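Local coordinates for glycosylation Associate Protein 3 (Streptococcus agalactiae serotype V, PDB 6OYC) that belongs to the Gap1-Gap2-Gap3 glycosylation-associated complex and, as a member of an accessory Sec protein family, probably supports export of glycosylated surface proteins, at residues T153-E158 against D162-L167; D214-F219 against P245-Y250; L166-K171 against P206-G211; N225-G230 against E312-L317. All coordinates share one frame; numbering follows the deposited sequence.

All four contacts lie in the part of the chain built round a parallel sheet. Contact 1 closes a short loop, folding 153-158 back over strand 163-168 of that sheet. Contact 3 starts on the residues where contact 1 ends, sharing Leu166 and Leu167, and spans a longer excursion to bring helix 206-218 over the same strand. Farther along the helix, contact 2 joins its C-terminal turn to the entry of strand 248-251. Contact 4 crosses contact 2, because 225-230 lies within that loop whereas 312-317 follows it near the C terminus. Contacts 1 and 3 come before contact 4 in series, and strand 223-227 hydrogen-bonds to both neighbouring strands, 163-168 and 248-251.

Contact 1: T153-E158 against D162-L167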
loop_
_atom_site.group_PDB
_atom_site.type_symbol
_atom_site.label_atom_id
_atom_site.label_comp_id
_atom_site.label_asym_id
_atom_site.label_seq_id
_atom_site.Cartn_x
_atom_site.Cartn_y
_atom_site.Cartn_z
ATOM N N THR C 153 -9.488 -8.822 10.103
ATOM C CA THR C 153 -10.162 -9.827 9.283
ATOM C C THR C 153 -11.493 -10.280 9.873
ATOM O O THR C 153 -12.297 -10.889 9.157
ATOM C CB THR C 153 -9.271 -11.059 9.093
ATOM O OG1 THR C 153 -8.816 -11.524 10.368
ATOM C CG2 THR C 153 -8.067 -10.728 8.239
ATOM N N GLU C 154 -11.739 -10.001 11.151
ATOM C CA GLU C 154 -12.944 -10.481 11.812
ATOM C C GLU C 154 -14.174 -9.752 11.299
ATOM O O GLU C 154 -14.159 -8.534 11.106
ATOM C CB GLU C 154 -12.837 -10.288 13.328
ATOM C CG GLU C 154 -11.735 -11.115 14.007
ATOM C CD GLU C 154 -11.075 -10.385 15.176
ATOM O OE1 GLU C 154 -10.262 -9.462 14.916
ATOM O OE2 GLU C 154 -11.364 -10.734 16.350
ATOM N N PHE C 155 -15.245 -10.511 11.092
ATOM C CA PHE C 155 -16.562 -9.975 10.788
ATOM C C PHE C 155 -17.593 -10.814 11.530
ATOM O O PHE C 155 -17.339 -11.972 11.879
ATOM C CB PHE C 155 -16.850 -9.999 9.282
ATOM C CG PHE C 155 -16.793 -11.383 8.677
ATOM C CD1 PHE C 155 -15.601 -11.894 8.192
ATOM C CD2 PHE C 155 -17.929 -12.176 8.605
ATOM C CE1 PHE C 155 -15.538 -13.168 7.638
ATOM C CE2 PHE C 155 -17.871 -13.454 8.054
ATOM C CZ PHE C 155 -16.671 -13.947 7.570
ATOM N N THR C 156 -18.777 -10.244 11.742
ATOM C CA THR C 156 -19.823 -10.929 12.490
ATOM C C THR C 156 -21.073 -11.153 11.645
ATOM O O THR C 156 -21.460 -10.304 10.831
ATOM C CB THR C 156 -20.171 -10.168 13.768
ATOM O OG1 THR C 156 -20.742 -11.084 14.709
ATOM C CG2 THR C 156 -21.143 -9.026 13.492
ATOM N N ILE C 157 -21.679 -12.325 11.830
ATOM C CA ILE C 157 -22.952 -12.689 11.222
ATOM C C ILE C 157 -23.963 -12.900 12.334
ATOM O O ILE C 157 -23.688 -13.622 13.296
ATOM C CB ILE C 157 -22.841 -13.965 10.375
ATOM C CG1 ILE C 157 -21.920 -13.725 9.192
ATOM C CG2 ILE C 157 -24.228 -14.398 9.885
ATOM C CD1 ILE C 157 -22.587 -12.896 8.167
ATOM N N GLU C 158 -25.127 -12.294 12.200
ATOM C CA GLU C 158 -26.194 -12.565 13.145
ATOM C C GLU C 158 -27.166 -13.573 12.542
ATOM O O GLU C 158 -27.246 -13.731 11.321
ATOM C CB GLU C 158 -26.898 -11.269 13.543
ATOM C CG GLU C 158 -26.123 -10.494 14.623
ATOM C CD GLU C 158 -26.144 -8.986 14.417
ATOM O OE1 GLU C 158 -26.978 -8.504 13.614
ATOM O OE2 GLU C 158 -25.321 -8.287 15.058
ATOM N N ASP C 162 -29.708 -12.965 5.832
ATOM C CA ASP C 162 -29.720 -13.572 4.506
ATOM C C ASP C 162 -28.513 -13.182 3.660
ATOM O O ASP C 162 -28.030 -13.998 2.865
ATOM C CB ASP C 162 -31.012 -13.197 3.768
ATOM C CG ASP C 162 -31.144 -11.692 3.533
ATOM O OD1 ASP C 162 -31.746 -11.309 2.503
ATOM O OD2 ASP C 162 -30.654 -10.891 4.369
ATOM N N VAL C 163 -28.009 -11.960 3.806
ATOM C CA VAL C 163 -26.899 -11.466 3.004
ATOM C C VAL C 163 -25.788 -11.010 3.941
ATOM O O VAL C 163 -26.046 -10.361 4.964
ATOM C CB VAL C 163 -27.342 -10.315 2.073
ATOM C CG1 VAL C 163 -26.230 -9.935 1.113
ATOM C CG2 VAL C 163 -28.596 -10.699 1.306
ATOM N N LEU C 164 -24.558 -11.374 3.604
ATOM C CA LEU C 164 -23.375 -10.746 4.172
ATOM C C LEU C 164 -22.652 -9.993 3.060
ATOM O O LEU C 164 -22.255 -10.591 2.049
ATOM C CB LEU C 164 -22.447 -11.769 4.819
ATOM C CG LEU C 164 -21.171 -11.114 5.327
ATOM C CD1 LEU C 164 -21.483 -10.098 6.422
ATOM C CD2 LEU C 164 -20.186 -12.168 5.801
ATOM N N ASN C 165 -22.503 -8.687 3.239
ATOM C CA ASN C 165 -21.770 -7.844 2.301
ATOM C C ASN C 165 -20.435 -7.490 2.944
ATOM O O ASN C 165 -20.384 -6.735 3.918
ATOM C CB ASN C 165 -22.581 -6.610 1.930
ATOM C CG ASN C 165 -23.838 -6.963 1.154
ATOM O OD1 ASN C 165 -23.792 -7.733 0.189
ATOM N ND2 ASN C 165 -24.972 -6.412 1.584
ATOM N N LEU C 166 -19.367 -8.074 2.421
ATOM C CA LEU C 166 -18.019 -7.902 2.946
ATOM C C LEU C 166 -17.308 -6.858 2.094
ATOM O O LEU C 166 -17.069 -7.083 0.906
ATOM C CB LEU C 166 -17.272 -9.231 2.909
ATOM C CG LEU C 166 -16.568 -9.670 4.181
ATOM C CD1 LEU C 166 -17.540 -9.608 5.360
ATOM C CD2 LEU C 166 -16.023 -11.071 3.997
ATOM N N LEU C 167 -16.982 -5.718 2.687
ATOM C CA LEU C 167 -16.257 -4.662 1.986
ATOM C C LEU C 167 -14.773 -4.773 2.321
ATOM O O LEU C 167 -14.360 -4.513 3.458
ATOM C CB LEU C 167 -16.779 -3.274 2.345
ATOM C CG LEU C 167 -16.003 -2.208 1.569
ATOM C CD1 LEU C 167 -16.224 -2.416 0.082
ATOM C CD2 LEU C 167 -16.414 -0.808 1.973
#
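Leu166, whose CD1 covers one face of the Phe155 ring, is fixed through its backbone: its N makes a probable hydrogen bond to Asn225 O of the neighbouring strand. With the main chain tied into the sheet, the side chains of Leu164 and Leu166 rise from strand 163-168 toward the extended segment 153-158, which runs over them in the opposite direction. No hydrogen bond joins the two backbones; at the closest pair, Ile157 CA and Leu164 CA are 7.3 Å apart, and side chains fill the interval.

Leu166 CD1 sits 4.2 Å from the centroid of the Phe155 ring and 25° off its normal, in a CH-pi contact displaced toward the rim near CG. The ring is turned toward the strand because its CG lies between the backbone N and the carbonyl carbon (chi1 59°). At another part of the ring Leu164 CD2 approaches Phe155 CE2 obliquely, to 3.5 Å. The same methyl, Leu164 CD2, meets Ile157 CD1 at 3.4 Å, and CD1 of Leu164 lies at 3.5 Å from Ile157 CD1, so the isoleucine tip is lodged against both branches of the leucine.

Ala215 of helix 206-218 also packs on the Phe155 ring, while Phe219 and Ile222 touch Ile157. Thr156 N is hydrogen-bonded to Glu191 OE1, which ties the segment to strand 191-193. The contact is thus wholly apolar across its own interface: dispersion and shape hold 153-158 along strand 163-168, in the angle beside helix 206-218, and its directional bonds are made with other parts of the fold.

Contact 2: D214-F219 against P245-Y250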
loop_
_atom_site.group_PDB
_atom_site.type_symbol
_atom_site.label_atom_id
_atom_site.label_comp_id
_atom_site.label_asym_id
_atom_site.label_seq_id
_atom_site.Cartn_x
_atom_site.Cartn_y
_atom_site.Cartn_z
ATOM N N ASP C 214 -15.548 -20.760 7.681
ATOM C CA ASP C 214 -16.387 -20.962 8.857
ATOM C C ASP C 214 -17.783 -20.390 8.640
ATOM O O ASP C 214 -18.790 -21.047 8.928
ATOM C CB ASP C 214 -15.751 -20.311 10.083
ATOM C CG ASP C 214 -14.441 -20.942 10.481
ATOM O OD1 ASP C 214 -14.077 -22.002 9.931
ATOM O OD2 ASP C 214 -13.758 -20.358 11.350
ATOM N N ALA C 215 -17.859 -19.150 8.149
ATOM C CA ALA C 215 -19.156 -18.538 7.892
ATOM C C ALA C 215 -20.010 -19.419 6.987
ATOM O O ALA C 215 -21.207 -19.607 7.241
ATOM C CB ALA C 215 -18.967 -17.153 7.276
ATOM N N LEU C 216 -19.401 -20.002 5.947
ATOM C CA LEU C 216 -20.174 -20.745 4.953
ATOM C C LEU C 216 -20.627 -22.106 5.471
ATOM O O LEU C 216 -21.654 -22.624 5.016
ATOM C CB LEU C 216 -19.357 -20.900 3.670
ATOM C CG LEU C 216 -19.192 -19.561 2.952
ATOM C CD1 LEU C 216 -18.016 -19.567 1.974
ATOM C CD2 LEU C 216 -20.492 -19.173 2.258
ATOM N N LYS C 217 -19.875 -22.697 6.404
ATOM C CA LYS C 217 -20.320 -23.910 7.081
ATOM C C LYS C 217 -21.402 -23.601 8.118
ATOM O O LYS C 217 -22.471 -24.224 8.111
ATOM C CB LYS C 217 -19.119 -24.605 7.735
ATOM C CG LYS C 217 -19.381 -26.010 8.271
ATOM C CD LYS C 217 -18.086 -26.818 8.311
ATOM C CE LYS C 217 -18.165 -28.007 9.264
ATOM N NZ LYS C 217 -16.901 -28.825 9.263
ATOM N N VAL C 218 -21.161 -22.621 8.996
ATOM C CA VAL C 218 -22.085 -22.372 10.102
ATOM C C VAL C 218 -23.407 -21.788 9.604
ATOM O O VAL C 218 -24.481 -22.139 10.111
ATOM C CB VAL C 218 -21.424 -21.467 11.162
ATOM C CG1 VAL C 218 -22.434 -21.067 12.239
ATOM C CG2 VAL C 218 -20.236 -22.184 11.793
ATOM N N PHE C 219 -23.357 -20.880 8.619
ATOM C CA PHE C 219 -24.542 -20.244 8.046
ATOM C C PHE C 219 -24.697 -20.683 6.599
ATOM O O PHE C 219 -24.579 -19.860 5.681
ATOM C CB PHE C 219 -24.444 -18.717 8.105
ATOM C CG PHE C 219 -24.269 -18.163 9.493
ATOM C CD1 PHE C 219 -23.000 -17.962 10.022
ATOM C CD2 PHE C 219 -25.371 -17.819 10.260
ATOM C CE1 PHE C 219 -22.830 -17.442 11.302
ATOM C CE2 PHE C 219 -25.214 -17.301 11.535
ATOM C CZ PHE C 219 -23.940 -17.110 12.059
ATOM N N PRO C 245 -17.062 -20.798 -4.872
ATOM C CA PRO C 245 -18.122 -20.556 -5.868
ATOM C C PRO C 245 -19.436 -20.053 -5.288
ATOM O O PRO C 245 -20.255 -19.513 -6.039
ATOM C CB PRO C 245 -18.306 -21.933 -6.518
ATOM C CG PRO C 245 -17.004 -22.613 -6.330
ATOM C CD PRO C 245 -16.438 -22.125 -5.028
ATOM N N ARG C 246 -19.676 -20.218 -3.984
ATOM C CA ARG C 246 -20.932 -19.758 -3.403
ATOM C C ARG C 246 -20.986 -18.243 -3.244
ATOM O O ARG C 246 -22.081 -17.677 -3.180
ATOM C CB ARG C 246 -21.153 -20.413 -2.041
ATOM C CG ARG C 246 -21.374 -21.919 -2.075
ATOM C CD ARG C 246 -22.755 -22.283 -1.506
ATOM N NE ARG C 246 -23.183 -21.385 -0.433
ATOM C CZ ARG C 246 -22.908 -21.580 0.857
ATOM N NH1 ARG C 246 -22.201 -22.645 1.218
ATOM N NH2 ARG C 246 -23.341 -20.720 1.787
ATOM N N ILE C 247 -19.843 -17.566 -3.177
ATOM C CA ILE C 247 -19.859 -16.120 -2.990
ATOM C C ILE C 247 -19.824 -15.419 -4.348
ATOM O O ILE C 247 -19.450 -15.993 -5.376
ATOM C CB ILE C 247 -18.700 -15.653 -2.083
ATOM C CG1 ILE C 247 -17.369 -15.771 -2.809
ATOM C CG2 ILE C 247 -18.637 -16.478 -0.807
ATOM C CD1 ILE C 247 -16.471 -14.618 -2.531
ATOM N N THR C 248 -20.250 -14.162 -4.360
ATOM C CA THR C 248 -20.136 -13.309 -5.533
ATOM C C THR C 248 -19.141 -12.198 -5.229
ATOM O O THR C 248 -19.199 -11.572 -4.161
ATOM C CB THR C 248 -21.484 -12.710 -5.943
ATOM O OG1 THR C 248 -22.405 -13.763 -6.241
ATOM C CG2 THR C 248 -21.315 -11.873 -7.204
ATOM N N ALA C 249 -18.218 -11.981 -6.151
ATOM C CA ALA C 249 -17.260 -10.896 -6.054
ATOM C C ALA C 249 -17.775 -9.707 -6.847
ATOM O O ALA C 249 -18.268 -9.865 -7.968
ATOM C CB ALA C 249 -15.887 -11.325 -6.583
ATOM N N TYR C 250 -17.659 -8.518 -6.265
ATOM C CA TYR C 250 -17.936 -7.269 -6.972
ATOM C C TYR C 250 -16.658 -6.441 -6.976
ATOM O O TYR C 250 -16.169 -6.039 -5.912
ATOM C CB TYR C 250 -19.107 -6.527 -6.330
ATOM C CG TYR C 250 -20.400 -7.312 -6.470
ATOM C CD1 TYR C 250 -20.750 -8.282 -5.534
ATOM C CD2 TYR C 250 -21.246 -7.114 -7.559
ATOM C CE1 TYR C 250 -21.912 -9.011 -5.664
ATOM C CE2 TYR C 250 -22.406 -7.845 -7.700
ATOM C CZ TYR C 250 -22.732 -8.788 -6.750
ATOM O OH TYR C 250 -23.887 -9.508 -6.878
#
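The C-terminal turn of helix 206-218 meets the turn that leads into strand 248-251, at one end of the parallel sheet, and Leu216 is its main point of attachment. Leu216 CD2 lies over one face of the Arg246 guanidinium, 3.3 Å from NH2 and 3.7 Å from CZ of that arginine. The leucine and the arginine lie alongside one another, pointing opposite ways. Arg246 can lay its flat end against the leucine because its chain is bent at chi2 (-119°) and chi3 (-33°), which folds it back beside the helix.

Carbonyl oxygens lie round the edge of the guanidinium: Leu216 O is in its plane, 3.8 Å from Arg246 NH1, and Phe219 O is near the plane, too distant to be a bond. A weak hydrogen bond from NH2 goes instead to Ile222 O, in the loop following the helix. On its other branch, Leu216 CD1 packs on Ile247 CG2 at 4.2 Å.

Helix ending is marked by Phe219, whose N still bonds Ala215 O at 2.9 Å. The helix forms part of the crossover from strand 191-193 to strand 223-227 in a parallel sheet of order 2-1-3-4-5, consistent with a Rossmann-like alpha/beta fold.

Contact 3: L166-K171 against P206-G211; sequences LLLVEK and PELEKG
Strand residues 166-168 run beneath the first turns of helix 206-218, and the closest backbone approach, Leu168 CA to Leu208 CA, is 10.4 Å. That is a helix-on-sheet spacing: the main chains do not bond to each other, and the interval is bridged by leucine side chains. Within the helix, Lys210 N bonds Pro206 O and Gly211 N bonds Glu207 O, so the turn carrying Leu208 is regular.

Leu208 faces the sheet, and its two methyls divide the work. Leu208 CD1 meets Leu166 CD2 at 4.4 Å, and Leu208 CD2 meets Leu168 CD1 at the same 4.4 Å. Leu166 and Leu168 are two residues apart, and both bring a methyl to the helix, Leu168 only with the end of its side chain; Leu208 thus spans the pair. It does so with CG anti to the backbone N (chi1 -176°), which carries the fork away from the helix.

Tyr240 and Ala236 of helix 231-243 pack on Leu208 and Leu168 respectively, and so close the same layer from the neighbouring helix. Beyond the strand the chain turns polar: Glu170, at the N-cap position of helix 171-174, bonds through OE1 to Gly233 N.

All three leucines are buried, and methyl separations of this length make the contact a light one, burying 82 Å² in all. Its hold is therefore hydrophobic and shared with neighbours, with no polar atom of either segment spent on joining strand to helix.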
loop_
_atom_site.group_PDB
_atom_site.type_symbol
_atom_site.label_atom_id
_atom_site.label_comp_id
_atom_site.label_asym_id
_atom_site.label_seq_id
_atom_site.Cartn_x
_atom_site.Cartn_y
_atom_site.Cartn_z
ATOM N N LEU C 166 -19.367 -8.074 2.421
ATOM C CA LEU C 166 -18.019 -7.902 2.946
ATOM C C LEU C 166 -17.308 -6.858 2.094
ATOM O O LEU C 166 -17.069 -7.083 0.906
ATOM C CB LEU C 166 -17.272 -9.231 2.909
ATOM C CG LEU C 166 -16.568 -9.670 4.181
ATOM C CD1 LEU C 166 -17.540 -9.608 5.360
ATOM C CD2 LEU C 166 -16.023 -11.071 3.997
ATOM N N LEU C 167 -16.982 -5.718 2.687
ATOM C CA LEU C 167 -16.257 -4.662 1.986
ATOM C C LEU C 167 -14.773 -4.773 2.321
ATOM O O LEU C 167 -14.360 -4.513 3.458
ATOM C CB LEU C 167 -16.779 -3.274 2.345
ATOM C CG LEU C 167 -16.003 -2.208 1.569
ATOM C CD1 LEU C 167 -16.224 -2.416 0.082
ATOM C CD2 LEU C 167 -16.414 -0.808 1.973
ATOM N N LEU C 168 -13.978 -5.144 1.324
ATOM C CA LEU C 168 -12.532 -5.257 1.480
ATOM C C LEU C 168 -11.942 -3.851 1.426
ATOM O O LEU C 168 -12.002 -3.187 0.386
ATOM C CB LEU C 168 -11.957 -6.156 0.389
ATOM C CG LEU C 168 -11.728 -7.653 0.650
ATOM C CD1 LEU C 168 -12.875 -8.276 1.413
ATOM C CD2 LEU C 168 -11.478 -8.421 -0.653
ATOM N N VAL C 169 -11.390 -3.385 2.541
ATOM C CA VAL C 169 -10.899 -2.019 2.666
ATOM C C VAL C 169 -9.384 -2.044 2.472
ATOM O O VAL C 169 -8.678 -2.798 3.155
ATOM C CB VAL C 169 -11.281 -1.416 4.031
ATOM C CG1 VAL C 169 -10.677 -0.037 4.198
ATOM C CG2 VAL C 169 -12.803 -1.371 4.193
ATOM N N GLU C 170 -8.884 -1.246 1.520
ATOM C CA GLU C 170 -7.448 -1.155 1.292
ATOM C C GLU C 170 -6.753 -0.782 2.594
ATOM O O GLU C 170 -7.251 0.046 3.364
ATOM C CB GLU C 170 -7.124 -0.118 0.204
ATOM C CG GLU C 170 -7.753 -0.357 -1.172
ATOM C CD GLU C 170 -7.290 -1.655 -1.838
ATOM O OE1 GLU C 170 -8.094 -2.261 -2.577
ATOM O OE2 GLU C 170 -6.127 -2.077 -1.631
ATOM N N LYS C 171 -5.611 -1.428 2.846
ATOM C CA LYS C 171 -4.926 -1.278 4.124
ATOM C C LYS C 171 -4.641 0.184 4.427
ATOM O O LYS C 171 -4.881 0.660 5.542
ATOM C CB LYS C 171 -3.628 -2.092 4.124
ATOM C CG LYS C 171 -2.860 -2.061 5.445
ATOM C CD LYS C 171 -1.536 -1.339 5.263
ATOM C CE LYS C 171 -0.768 -1.215 6.577
ATOM N NZ LYS C 171 0.342 -0.215 6.473
ATOM N N PRO C 206 -4.911 -15.748 5.031
ATOM C CA PRO C 206 -5.376 -17.047 5.542
ATOM C C PRO C 206 -6.419 -16.924 6.634
ATOM O O PRO C 206 -7.313 -17.780 6.721
ATOM C CB PRO C 206 -4.088 -17.695 6.064
ATOM C CG PRO C 206 -2.984 -17.033 5.277
ATOM C CD PRO C 206 -3.445 -15.616 5.072
ATOM N N GLU C 207 -6.356 -15.863 7.447
ATOM C CA GLU C 207 -7.347 -15.688 8.507
ATOM C C GLU C 207 -8.699 -15.238 7.962
ATOM O O GLU C 207 -9.731 -15.485 8.593
ATOM C CB GLU C 207 -6.835 -14.707 9.562
ATOM C CG GLU C 207 -5.873 -15.354 10.553
ATOM C CD GLU C 207 -6.197 -16.843 10.818
ATOM O OE1 GLU C 207 -7.129 -17.126 11.611
ATOM O OE2 GLU C 207 -5.514 -17.733 10.242
ATOM N N LEU C 208 -8.721 -14.589 6.800
ATOM C CA LEU C 208 -9.990 -14.196 6.196
ATOM C C LEU C 208 -10.581 -15.333 5.369
ATOM O O LEU C 208 -11.800 -15.540 5.370
ATOM C CB LEU C 208 -9.790 -12.949 5.337
ATOM C CG LEU C 208 -11.027 -12.335 4.693
ATOM C CD1 LEU C 208 -12.077 -11.972 5.737
ATOM C CD2 LEU C 208 -10.631 -11.128 3.835
ATOM N N GLU C 209 -9.724 -16.065 4.655
ATOM C CA GLU C 209 -10.142 -17.306 4.012
ATOM C C GLU C 209 -10.745 -18.265 5.033
ATOM O O GLU C 209 -11.811 -18.850 4.803
ATOM C CB GLU C 209 -8.950 -17.953 3.306
ATOM C CG GLU C 209 -9.293 -19.234 2.577
ATOM C CD GLU C 209 -8.231 -19.647 1.579
ATOM O OE1 GLU C 209 -8.491 -20.589 0.806
ATOM O OE2 GLU C 209 -7.137 -19.043 1.556
ATOM N N LYS C 210 -10.074 -18.428 6.175
ATOM C CA LYS C 210 -10.608 -19.265 7.243
ATOM C C LYS C 210 -11.924 -18.705 7.782
ATOM O O LYS C 210 -12.860 -19.463 8.065
ATOM C CB LYS C 210 -9.566 -19.401 8.357
ATOM C CG LYS C 210 -9.758 -20.599 9.277
ATOM C CD LYS C 210 -10.562 -20.210 10.511
ATOM C CE LYS C 210 -10.716 -21.374 11.484
ATOM N NZ LYS C 210 -9.483 -21.585 12.287
ATOM N N GLY C 211 -12.019 -17.380 7.925
ATOM C CA GLY C 211 -13.252 -16.790 8.422
ATOM C C GLY C 211 -14.427 -16.983 7.476
ATOM O O GLY C 211 -15.556 -17.229 7.913
#

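Contact 4: N225-G230 against E312-L317; sequences NVIAYG and EHLPYL
Ile227 CG2 is the methyl on which the two leucines of 312-317 rest: Leu317 CD2 lies 3.5 Å from it and Leu314 CD2 3.9 Å, both leucines crossing the isoleucine at a slant. With CG1 beside the backbone N (chi1 -56°), CG2 is left as the branch of Ile227 that meets both of them. Leu314 CD2 also reaches Tyr229 CB, at 4.3 Å, so one leucine methyl spans two alternate residues of the chain, and its partner CD1 comes obliquely against the tyrosine ring.

The second shell sets these groups in place. Ile227 N makes a probable hydrogen bond to Leu166 O, which locks the isoleucine into the parallel sheet. Beyond the strand, Tyr229 is tethered at its far end: OH is hydrogen-bonded to Asp173 OD2 and also to Glu170 N. In the other segment, Tyr316 N bonds His313 O at 2.9 Å, a bond within the 3-10 segment that carries Leu314. Leu314 packs further on Leu186 and Tyr292, and Leu317 on Tyr250 of strand 248-251.

Between the two segments the hold is apolar: Leu314 and Leu317 pack on the end of strand 223-227 and the residues after it. The two hydrogen bonds at Tyr229 OH fix the far end of the ring, while the near part of the side chain meets Leu314 by apolar contact.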
loop_
_atom_site.group_PDB
_atom_site.type_symbol
_atom_site.label_atom_id
_atom_site.label_comp_id
_atom_site.label_asym_id
_atom_site.label_seq_id
_atom_site.Cartn_x
_atom_site.Cartn_y
_atom_site.Cartn_z
ATOM N N ASN C 225 -21.390 -11.624 -0.422
ATOM C CA ASN C 225 -20.816 -10.823 -1.489
ATOM C C ASN C 225 -19.538 -10.175 -0.971
ATOM O O ASN C 225 -19.520 -9.613 0.132
ATOM C CB ASN C 225 -21.799 -9.759 -1.970
ATOM C CG ASN C 225 -23.098 -10.349 -2.452
ATOM O OD1 ASN C 225 -23.136 -11.056 -3.457
ATOM N ND2 ASN C 225 -24.183 -10.044 -1.747
ATOM N N VAL C 226 -18.468 -10.280 -1.746
ATOM C CA VAL C 226 -17.199 -9.645 -1.415
ATOM C C VAL C 226 -17.006 -8.495 -2.397
ATOM O O VAL C 226 -16.874 -8.718 -3.609
ATOM C CB VAL C 226 -16.040 -10.647 -1.454
ATOM C CG1 VAL C 226 -14.734 -9.954 -1.140
ATOM C CG2 VAL C 226 -16.296 -11.777 -0.449
ATOM N N ILE C 227 -17.053 -7.264 -1.869
ATOM C CA ILE C 227 -16.967 -6.024 -2.638
ATOM C C ILE C 227 -15.595 -5.390 -2.434
ATOM O O ILE C 227 -15.101 -5.302 -1.300
ATOM C CB ILE C 227 -18.064 -5.030 -2.215
ATOM C CG1 ILE C 227 -19.450 -5.664 -2.339
ATOM C CG2 ILE C 227 -17.967 -3.733 -3.013
ATOM C CD1 ILE C 227 -20.263 -5.533 -1.077
ATOM N N ALA C 228 -14.997 -4.911 -3.528
ATOM C CA ALA C 228 -13.744 -4.168 -3.460
ATOM C C ALA C 228 -13.762 -3.004 -4.446
ATOM O O ALA C 228 -14.561 -2.967 -5.383
ATOM C CB ALA C 228 -12.550 -5.070 -3.743
ATOM N N TYR C 229 -12.848 -2.051 -4.220
ATOM C CA TYR C 229 -12.744 -0.826 -5.010
ATOM C C TYR C 229 -11.319 -0.440 -5.408
ATOM O O TYR C 229 -11.159 0.506 -6.187
ATOM C CB TYR C 229 -13.350 0.351 -4.235
ATOM C CG TYR C 229 -12.622 0.605 -2.948
ATOM C CD1 TYR C 229 -12.977 -0.075 -1.782
ATOM C CD2 TYR C 229 -11.555 1.500 -2.895
ATOM C CE1 TYR C 229 -12.306 0.144 -0.604
ATOM C CE2 TYR C 229 -10.874 1.718 -1.717
ATOM C CZ TYR C 229 -11.254 1.040 -0.574
ATOM O OH TYR C 229 -10.572 1.253 0.606
ATOM N N GLY C 230 -10.286 -1.100 -4.865
ATOM C CA GLY C 230 -8.907 -0.779 -5.174
ATOM C C GLY C 230 -8.152 -2.033 -5.578
ATOM O O GLY C 230 -8.701 -3.134 -5.573
ATOM N N GLU C 312 -14.796 6.084 -4.962
ATOM C CA GLU C 312 -15.941 6.882 -5.385
ATOM C C GLU C 312 -16.820 6.170 -6.397
ATOM O O GLU C 312 -17.802 6.765 -6.848
ATOM C CB GLU C 312 -15.462 8.222 -5.950
ATOM C CG GLU C 312 -14.765 9.053 -4.903
ATOM C CD GLU C 312 -14.110 10.291 -5.474
ATOM O OE1 GLU C 312 -13.437 11.013 -4.705
ATOM O OE2 GLU C 312 -14.261 10.544 -6.690
ATOM N N HIS C 313 -16.494 4.935 -6.773
ATOM C CA HIS C 313 -17.348 4.138 -7.647
ATOM C C HIS C 313 -18.342 3.276 -6.886
ATOM O O HIS C 313 -19.214 2.665 -7.517
ATOM C CB HIS C 313 -16.522 3.199 -8.536
ATOM C CG HIS C 313 -15.508 3.892 -9.386
ATOM N ND1 HIS C 313 -14.660 3.205 -10.226
ATOM C CD2 HIS C 313 -15.201 5.203 -9.526
ATOM C CE1 HIS C 313 -13.875 4.064 -10.848
ATOM N NE2 HIS C 313 -14.180 5.282 -10.438
ATOM N N LEU C 314 -18.206 3.171 -5.567
ATOM C CA LEU C 314 -19.054 2.248 -4.823
ATOM C C LEU C 314 -20.558 2.473 -5.017
ATOM O O LEU C 314 -21.299 1.474 -4.993
ATOM C CB LEU C 314 -18.676 2.305 -3.337
ATOM C CG LEU C 314 -17.392 1.557 -2.996
ATOM C CD1 LEU C 314 -17.009 1.772 -1.550
ATOM C CD2 LEU C 314 -17.577 0.086 -3.307
ATOM N N PRO C 315 -21.069 3.694 -5.217
ATOM C CA PRO C 315 -22.507 3.829 -5.537
ATOM C C PRO C 315 -22.938 3.227 -6.880
ATOM O O PRO C 315 -24.095 2.805 -6.996
ATOM C CB PRO C 315 -22.732 5.345 -5.493
ATOM C CG PRO C 315 -21.721 5.815 -4.467
ATOM C CD PRO C 315 -20.497 4.967 -4.726
ATOM N N TYR C 316 -22.067 3.150 -7.897
ATOM C CA TYR C 316 -22.436 2.467 -9.144
ATOM C C TYR C 316 -22.756 0.981 -8.943
ATOM O O TYR C 316 -23.032 0.284 -9.930
ATOM C CB TYR C 316 -21.323 2.572 -10.201
ATOM C CG TYR C 316 -21.038 3.955 -10.755
ATOM C CD1 TYR C 316 -21.867 4.545 -11.716
ATOM C CD2 TYR C 316 -19.911 4.662 -10.340
ATOM C CE1 TYR C 316 -21.587 5.814 -12.224
ATOM C CE2 TYR C 316 -19.620 5.918 -10.835
ATOM C CZ TYR C 316 -20.453 6.493 -11.771
ATOM O OH TYR C 316 -20.122 7.748 -12.239
ATOM N N LEU C 317 -22.708 0.492 -7.698
ATOM C CA LEU C 317 -22.895 -0.923 -7.378
ATOM C C LEU C 317 -24.356 -1.349 -7.485
ATOM O O LEU C 317 -24.676 -2.331 -8.166
ATOM C CB LEU C 317 -22.370 -1.172 -5.968
ATOM C CG LEU C 317 -21.791 -2.511 -5.562
ATOM C CD1 LEU C 317 -21.161 -3.196 -6.750
ATOM C CD2 LEU C 317 -20.778 -2.232 -4.476
#